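Long-range contacts in uncharacterized protein (Burkholderia cenocepacia, PDB 6ANS), which is of unknown function but belongs to the DUF1214 family and binds a sodium ion in the crystal: residues I76-V82 with L231-F237; G91-S96 with Y111-R115; N257-P261 with H375-V380. One frame throughout, in Å; residues are numbered along the deposited sequence.

Interaction 1: residues I76-V82 with L231-F237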
# COMPACT_ATOMS: atom_id res chain seq x y z
N ILE A 76 5.04 4.64 -3.21
CA ILE A 76 6.12 3.68 -3.40
C ILE A 76 7.38 4.16 -2.69
O ILE A 76 8.04 3.40 -1.96
CB ILE A 76 6.39 3.46 -4.90
CG1 ILE A 76 5.19 2.81 -5.59
CG2 ILE A 76 7.61 2.60 -5.10
CD1 ILE A 76 5.30 2.87 -7.11
N ALA A 77 7.70 5.44 -2.87
CA ALA A 77 8.91 6.00 -2.28
C ALA A 77 8.92 5.85 -0.77
O ALA A 77 9.97 5.61 -0.18
CB ALA A 77 9.02 7.47 -2.69
N LEU A 78 7.75 6.01 -0.12
CA LEU A 78 7.72 5.95 1.35
C LEU A 78 7.89 4.53 1.86
O LEU A 78 8.49 4.31 2.92
CB LEU A 78 6.42 6.58 1.87
CG LEU A 78 6.31 8.11 1.79
CD1 LEU A 78 4.86 8.59 2.01
CD2 LEU A 78 7.27 8.78 2.79
N GLU A 79 7.34 3.54 1.16
CA GLU A 79 7.59 2.16 1.55
C GLU A 79 9.05 1.81 1.33
O GLU A 79 9.69 1.18 2.19
CB GLU A 79 6.67 1.23 0.75
CG GLU A 79 5.17 1.35 1.14
CD GLU A 79 4.25 0.44 0.32
OE1 GLU A 79 4.73 -0.50 -0.34
OE2 GLU A 79 3.02 0.68 0.32
N MSE A 80 9.59 2.23 0.19
CA MSE A 80 10.96 1.99 -0.16
C MSE A 80 11.94 2.58 0.84
O MSE A 80 12.85 1.90 1.29
CB MSE A 80 11.25 2.55 -1.54
CG MSE A 80 12.68 2.30 -2.00
SE MSE A 80 12.94 2.99 -3.82
CE MSE A 80 11.74 1.78 -4.84
N HIS A 81 11.74 3.84 1.21
CA HIS A 81 12.78 4.58 1.92
C HIS A 81 12.46 4.90 3.37
O HIS A 81 13.36 5.31 4.09
CB HIS A 81 13.08 5.89 1.19
CG HIS A 81 13.80 5.69 -0.11
ND1 HIS A 81 15.06 5.15 -0.17
CD2 HIS A 81 13.42 5.94 -1.38
CE1 HIS A 81 15.45 5.10 -1.44
NE2 HIS A 81 14.47 5.57 -2.19
N VAL A 82 11.21 4.72 3.82
CA VAL A 82 10.84 4.98 5.20
C VAL A 82 10.36 3.72 5.91
O VAL A 82 10.89 3.36 6.96
CB VAL A 82 9.78 6.10 5.29
CG1 VAL A 82 9.20 6.18 6.69
CG2 VAL A 82 10.42 7.43 4.90
N LEU A 231 13.10 10.34 4.48
CA LEU A 231 12.15 11.29 3.91
C LEU A 231 12.72 11.98 2.68
O LEU A 231 12.06 12.07 1.64
CB LEU A 231 11.72 12.31 4.96
CG LEU A 231 10.77 11.77 6.03
CD1 LEU A 231 10.61 12.78 7.18
CD2 LEU A 231 9.43 11.44 5.42
N MSE A 232 13.95 12.48 2.78
CA MSE A 232 14.55 13.19 1.65
C MSE A 232 14.75 12.24 0.47
O MSE A 232 14.47 12.60 -0.67
CB MSE A 232 15.87 13.87 2.05
CG MSE A 232 15.67 15.06 3.01
SE MSE A 232 14.02 16.16 2.66
CE MSE A 232 14.49 16.77 0.84
N ARG A 233 15.19 11.00 0.74
CA ARG A 233 15.32 10.04 -0.36
C ARG A 233 13.96 9.76 -0.99
O ARG A 233 13.85 9.67 -2.23
CB ARG A 233 15.99 8.74 0.11
CG ARG A 233 17.54 8.84 0.21
CD ARG A 233 18.17 7.47 0.51
NE ARG A 233 17.85 7.03 1.87
CZ ARG A 233 18.52 7.43 2.95
NH1 ARG A 233 19.55 8.26 2.81
NH2 ARG A 233 18.17 7.00 4.15
N ALA A 234 12.92 9.62 -0.17
CA ALA A 234 11.58 9.39 -0.72
C ALA A 234 11.15 10.55 -1.61
O ALA A 234 10.69 10.33 -2.73
CB ALA A 234 10.58 9.17 0.42
N ALA A 235 11.31 11.78 -1.13
CA ALA A 235 10.92 12.95 -1.92
C ALA A 235 11.73 13.03 -3.20
O ALA A 235 11.19 13.32 -4.28
CB ALA A 235 11.09 14.25 -1.11
N GLN A 236 13.04 12.78 -3.11
CA GLN A 236 13.90 12.86 -4.29
C GLN A 236 13.62 11.72 -5.26
O GLN A 236 13.82 11.88 -6.47
CB GLN A 236 15.37 12.89 -3.86
CG GLN A 236 15.82 14.28 -3.40
CD GLN A 236 16.84 14.24 -2.29
OE1 GLN A 236 17.48 13.20 -2.06
NE2 GLN A 236 17.03 15.37 -1.60
N PHE A 237 13.14 10.57 -4.76
CA PHE A 237 12.69 9.49 -5.63
C PHE A 237 11.55 9.93 -6.54
O PHE A 237 11.54 9.61 -7.73
CB PHE A 237 12.27 8.28 -4.79
CG PHE A 237 11.87 7.07 -5.60
CD1 PHE A 237 12.81 6.10 -5.96
CD2 PHE A 237 10.54 6.88 -5.97
CE1 PHE A 237 12.44 4.97 -6.69
CE2 PHE A 237 10.15 5.75 -6.71
CZ PHE A 237 11.10 4.79 -7.07
O HOH W 1 16.05 5.07 3.07
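The imidazole of His-81 lies between two aliphatic groups. Over one face, displaced toward the rim, comes CB of Arg-233, 3.8 Å from the ring centroid and 14° off the normal, a CH-pi contact across the helices. The opposite face is covered by CG of Met-80 (a selenomethionine), its own neighbour in the chain, 3.7 Å above the ring plane. A water sits in the ring plane at the ND1 edge, and at 3.4 Å its bond to that ND1 is weak. It is gripped more firmly by two other partners: it donates to the backbone O of His-81 at 2.9 Å and accepts from NE of Arg-233 at 2.9 Å, tying the guanidinium edge to the histidine. CD1 of Phe-237 also stands near the ring plane, and NE2 of His-81 makes a weak hydrogen bond to OE1 of Glu-144.

Phe-237, with CG trans to the backbone N (chi1 -177°), reaches across as a knob into the hole formed by Ile-76, Ala-77, Met-80 and His-81. SE of Met-80 approaches its ring obliquely, 4.1 Å from the centroid, a Met-aromatic contact. The backbones come close where the two alanines meet: CB of Ala-77 is 3.9 Å from CB of Ala-234. Beyond them, CD2 of Leu-78 and CG2 of Val-82 meet CD2 of Leu-231.

Each partner belongs to a longer helix, and the local axes approach to 8.2 Å at 145° between their directions: a near-antiparallel helix pair, closely packed around alanines, with Phe-237 as a single knob in a hole of the facing helix.

Interaction 2: residues G91-S96 with Y111-R115. With PO4 (phosphate ion), chain E.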
# COMPACT_ATOMS: atom_id res chain seq x y z
N GLY A 91 11.91 -6.60 4.58
CA GLY A 91 10.61 -7.15 4.25
C GLY A 91 10.25 -6.77 2.84
O GLY A 91 10.68 -5.73 2.33
N PHE A 92 9.49 -7.64 2.18
CA PHE A 92 9.03 -7.37 0.83
C PHE A 92 7.87 -6.37 0.82
O PHE A 92 6.99 -6.39 1.69
CB PHE A 92 8.60 -8.67 0.15
CG PHE A 92 9.75 -9.55 -0.27
CD1 PHE A 92 10.70 -9.08 -1.18
CD2 PHE A 92 9.87 -10.83 0.22
CE1 PHE A 92 11.76 -9.89 -1.58
CE2 PHE A 92 10.93 -11.65 -0.17
CZ PHE A 92 11.87 -11.17 -1.07
N PHE A 93 7.87 -5.50 -0.18
CA PHE A 93 6.68 -4.77 -0.57
C PHE A 93 6.67 -4.76 -2.09
O PHE A 93 7.64 -5.17 -2.73
CB PHE A 93 6.65 -3.34 0.00
CG PHE A 93 7.70 -2.44 -0.60
CD1 PHE A 93 9.01 -2.48 -0.13
CD2 PHE A 93 7.39 -1.59 -1.65
CE1 PHE A 93 9.99 -1.66 -0.69
CE2 PHE A 93 8.37 -0.77 -2.22
CZ PHE A 93 9.68 -0.82 -1.74
N SER A 94 5.59 -4.26 -2.69
CA SER A 94 5.45 -4.27 -4.13
C SER A 94 5.78 -2.89 -4.68
O SER A 94 5.05 -1.94 -4.40
CB SER A 94 4.03 -4.67 -4.52
OG SER A 94 3.77 -4.37 -5.88
N PRO A 95 6.86 -2.72 -5.47
CA PRO A 95 7.18 -1.40 -6.02
C PRO A 95 6.40 -1.04 -7.27
O PRO A 95 6.63 0.03 -7.84
CB PRO A 95 8.69 -1.52 -6.33
CG PRO A 95 8.83 -2.96 -6.76
CD PRO A 95 7.83 -3.74 -5.91
N SER A 96 5.52 -1.91 -7.74
CA SER A 96 4.58 -1.59 -8.81
C SER A 96 3.46 -2.62 -8.77
O SER A 96 3.73 -3.81 -8.58
CB SER A 96 5.22 -1.59 -10.20
OG SER A 96 5.83 -0.34 -10.49
N TYR A 111 5.69 -7.99 -8.68
CA TYR A 111 6.98 -7.42 -8.29
C TYR A 111 7.10 -7.46 -6.78
O TYR A 111 6.14 -7.13 -6.07
CB TYR A 111 7.14 -5.97 -8.74
CG TYR A 111 7.26 -5.72 -10.22
CD1 TYR A 111 8.48 -5.88 -10.87
CD2 TYR A 111 6.17 -5.25 -10.95
CE1 TYR A 111 8.60 -5.62 -12.23
CE2 TYR A 111 6.28 -4.98 -12.31
CZ TYR A 111 7.51 -5.17 -12.94
OH TYR A 111 7.64 -4.90 -14.27
N GLN A 112 8.29 -7.79 -6.31
CA GLN A 112 8.57 -7.73 -4.89
C GLN A 112 9.94 -7.11 -4.70
O GLN A 112 10.88 -7.47 -5.41
CB GLN A 112 8.51 -9.10 -4.24
CG GLN A 112 7.12 -9.72 -4.31
CD GLN A 112 7.07 -11.02 -3.55
OE1 GLN A 112 7.46 -12.07 -4.05
NE2 GLN A 112 6.65 -10.93 -2.29
N TYR A 113 10.05 -6.22 -3.73
CA TYR A 113 11.26 -5.45 -3.50
C TYR A 113 11.54 -5.48 -2.01
O TYR A 113 10.63 -5.30 -1.19
CB TYR A 113 11.06 -4.01 -4.01
CG TYR A 113 12.20 -3.02 -3.86
CD1 TYR A 113 12.80 -2.46 -4.98
CD2 TYR A 113 12.65 -2.60 -2.61
CE1 TYR A 113 13.82 -1.53 -4.87
CE2 TYR A 113 13.68 -1.66 -2.49
CZ TYR A 113 14.25 -1.12 -3.63
OH TYR A 113 15.27 -0.19 -3.53
N ALA A 114 12.81 -5.68 -1.66
CA ALA A 114 13.25 -5.53 -0.28
C ALA A 114 14.54 -4.72 -0.26
O ALA A 114 15.44 -4.96 -1.07
CB ALA A 114 13.47 -6.88 0.40
N ARG A 115 14.61 -3.79 0.68
CA ARG A 115 15.86 -3.10 0.95
C ARG A 115 16.79 -4.04 1.69
O ARG A 115 16.38 -4.72 2.63
CB ARG A 115 15.65 -1.84 1.79
CG ARG A 115 14.87 -0.74 1.09
CD ARG A 115 15.64 -0.20 -0.11
NE ARG A 115 16.76 0.65 0.23
CZ ARG A 115 17.28 1.54 -0.61
NH1 ARG A 115 16.75 1.67 -1.83
NH2 ARG A 115 18.31 2.29 -0.26
P PO4 E . 10.30 -5.24 -16.49
O1 PO4 E . 10.19 -6.31 -17.55
O2 PO4 E . 9.37 -4.13 -16.89
O3 PO4 E . 9.93 -5.77 -15.13
O4 PO4 E . 11.73 -4.78 -16.47
O HOH W 2 13.39 -4.40 3.27
O HOH W 3 3.23 -6.34 -8.55
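Phe-93 and Tyr-113 exchange both of their backbone hydrogen bonds, making a single antiparallel hydrogen-bonded bridge. N of Phe-93 donates to O of Tyr-113 at 2.9 Å and 162°, and N of Tyr-113 returns a bond to O of Phe-93 at 2.8 Å and 150°. Each of these carbonyls also receives a CA-H contact; the shorter one brings CA of Phe-92 to 3.3 Å from O of Tyr-113. Beyond the bridge, waters span the two backbones. One donates to O of Ser-96 at 2.6 Å and accepts from N of Tyr-111; another accepts from N of Gly-91 and lies beside O of Arg-115.

Several side-chain polar groups have defined partners. OG of Ser-96 turns back to donate to O of Pro-95 at 2.8 Å, and is weakly bonded to N of Ile-102. NH1 of Arg-115 gives a hydrogen bond to OH of Tyr-113 at 2.9 Å, the oxygen somewhat outside the guanidinium plane. OE1 of Gln-112 is taken by NE2 of Gln-195 on the adjoining strand, while CB of Gln-112 rests by the Phe-92 ring.

Phe-93 contributes much of the apolar part; its CG stands between the backbone N and carbonyl carbon (chi1 68°). This brings its ring beside that of Tyr-113, the two planes oblique to each other, with CE1 of Phe-93 3.4 Å from CD2 of Tyr-113. Pro-95 fits against CB of both tyrosines.

OH of Tyr-111 donates to O3 of the phosphate at 2.6 Å, with O3 in the ring plane, and is itself bonded to N of Asn-106. That Tyr-278, Arg-194 and Arg-366 also bind this probably adventitious ion is consistent with a donor-rich pocket that can accept an anion, with Tyr-111 at its wall.

Interaction 3: residues N257-P261 with H375-V380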
# COMPACT_ATOMS: atom_id res chain seq x y z
N ASN A 257 4.74 6.05 -32.89
CA ASN A 257 3.94 5.01 -33.55
C ASN A 257 4.78 3.94 -34.26
O ASN A 257 4.22 3.11 -34.97
CB ASN A 257 2.93 5.59 -34.55
CG ASN A 257 1.79 6.33 -33.85
OD1 ASN A 257 1.41 5.99 -32.73
ND2 ASN A 257 1.22 7.32 -34.53
N ALA A 258 6.10 3.95 -34.11
CA ALA A 258 6.93 2.80 -34.44
C ALA A 258 7.37 2.15 -33.13
O ALA A 258 7.15 2.70 -32.05
CB ALA A 258 8.14 3.20 -35.29
N LEU A 259 8.00 0.99 -33.21
CA LEU A 259 8.40 0.25 -32.01
C LEU A 259 9.82 -0.29 -32.16
O LEU A 259 10.04 -1.51 -32.20
CB LEU A 259 7.41 -0.88 -31.72
CG LEU A 259 7.43 -1.52 -30.35
CD1 LEU A 259 7.45 -0.45 -29.29
CD2 LEU A 259 6.17 -2.41 -30.20
N PRO A 260 10.81 0.60 -32.24
CA PRO A 260 12.19 0.15 -32.45
C PRO A 260 12.74 -0.52 -31.21
O PRO A 260 12.24 -0.30 -30.09
CB PRO A 260 12.94 1.46 -32.76
CG PRO A 260 12.19 2.48 -32.01
CD PRO A 260 10.74 2.06 -32.07
N PRO A 261 13.77 -1.36 -31.37
CA PRO A 261 14.46 -1.93 -30.20
C PRO A 261 15.03 -0.83 -29.33
O PRO A 261 15.55 0.17 -29.83
CB PRO A 261 15.58 -2.78 -30.83
CG PRO A 261 15.21 -2.96 -32.27
CD PRO A 261 14.39 -1.76 -32.65
N HIS A 375 11.90 -8.17 -34.55
CA HIS A 375 11.59 -6.76 -34.35
C HIS A 375 10.23 -6.42 -34.94
O HIS A 375 10.04 -6.55 -36.15
CB HIS A 375 12.67 -5.91 -34.97
CG HIS A 375 14.01 -6.08 -34.32
ND1 HIS A 375 14.15 -6.49 -33.02
CD2 HIS A 375 15.27 -5.92 -34.80
CE1 HIS A 375 15.43 -6.55 -32.71
NE2 HIS A 375 16.13 -6.20 -33.77
N PRO A 376 9.26 -5.97 -34.14
CA PRO A 376 7.94 -5.64 -34.69
C PRO A 376 8.00 -4.50 -35.70
O PRO A 376 8.79 -3.56 -35.57
CB PRO A 376 7.12 -5.25 -33.46
CG PRO A 376 7.86 -5.82 -32.29
CD PRO A 376 9.31 -5.76 -32.68
N ARG A 377 7.16 -4.60 -36.72
CA ARG A 377 6.86 -3.49 -37.61
C ARG A 377 5.48 -2.95 -37.25
O ARG A 377 4.65 -3.65 -36.66
CB ARG A 377 6.90 -3.92 -39.08
CG ARG A 377 6.06 -5.13 -39.42
CD ARG A 377 6.38 -5.65 -40.84
NE ARG A 377 5.66 -6.89 -41.15
CZ ARG A 377 4.38 -6.93 -41.52
NH1 ARG A 377 3.70 -5.80 -41.64
NH2 ARG A 377 3.79 -8.09 -41.79
N THR A 378 5.25 -1.69 -37.60
CA THR A 378 4.02 -1.00 -37.27
C THR A 378 3.54 -0.21 -38.48
O THR A 378 4.32 0.17 -39.35
CB THR A 378 4.19 -0.03 -36.09
OG1 THR A 378 5.00 1.07 -36.52
CG2 THR A 378 4.86 -0.72 -34.90
N ARG A 379 2.23 0.06 -38.51
CA ARG A 379 1.67 1.02 -39.45
C ARG A 379 0.35 1.53 -38.88
O ARG A 379 -0.31 0.84 -38.10
CB ARG A 379 1.48 0.42 -40.84
CG ARG A 379 0.40 -0.63 -40.95
CD ARG A 379 0.45 -1.33 -42.31
NE ARG A 379 -0.74 -2.14 -42.55
CZ ARG A 379 -0.91 -3.37 -42.08
NH1 ARG A 379 0.04 -3.92 -41.33
NH2 ARG A 379 -2.03 -4.04 -42.34
N VAL A 380 0.02 2.77 -39.21
CA VAL A 380 -1.22 3.41 -38.79
C VAL A 380 -2.24 3.33 -39.92
O VAL A 380 -1.94 3.68 -41.07
CB VAL A 380 -0.99 4.87 -38.37
CG1 VAL A 380 -2.33 5.52 -38.03
CG2 VAL A 380 -0.03 4.94 -37.19
O HOH W 4 11.16 -3.12 -34.09
O HOH W 5 8.65 -0.53 -35.47
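Pro-261 and His-375 cross at about a right angle, with CG of the proline set over the middle of the imidazole: 3.6 Å from the ring centroid and 8° from the normal, a nearly vertical CH-pi contact. The ring's ND1 is bonded to OH of Tyr-279, which should help to fix its rotation beneath the proline.

Thr-378 carries the polar link. Its OG1 occupies the position between the backbone N and the carbonyl carbon (chi1 70°), from which it donates to O of Asn-257 at 2.7 Å. The donor lies in the carbonyl plane on a lone pair, with a C=O...donor angle of 136°. The same residue's methyl turns the other way along the loop, so that CG2 of Thr-378 lies 4.1 Å from CB of Leu-259. At the far end Asn-257 and Val-380 are set at a slant, ND2 of the asparagine 3.8 Å from CG2 of the valine; OD1 of Asn-257 accepts a hydrogen bond from N of Ser-284. The CB of Leu-259 is directed toward 375-380, and its CD2 is 4.3 Å from CG of Pro-376.

Where the backbones stand apart, two waters bridge them. Both donate to O of Pro-376, at 2.8 and 3.0 Å from that oxygen; the first also donates to O of Leu-259, and the second accepts from N of Leu-259.

Residues 257-261, part of the loop between helix 224-251 and helix 264-269, run opposite in direction to 375-380. Leu-259 and Pro-376 both pack on Trp-365 of strand 360-368, while strand 377-382 is an outermost strand of its sheet within this chain, beside strand 289-295.

Interactions 1 and 2 form one continuous patch, their centres about 13 Å apart and interaction 2 nested in the chain loop that interaction 1 closes. Met-80 is one joint, alongside contacts of Ile-76 with Pro-95 and Glu-79 with Phe-93: CA of Met-80 lies 3.5 Å from CZ of Phe-93, and its side chain also touches Tyr-113. Interaction 3 lies on the opposite side of the chain's centre, about 36 Å from interaction 1 and about 33 Å from interaction 2 between centres, touching neither. The sodium ion, held at Gly-103 and Ala-104, is about 4 Å from the side chain of Tyr-111, about 11 Å from that of Ile-76 and about 13 Å from that of Leu-259. Interaction 2 alone directly contacts the phosphate.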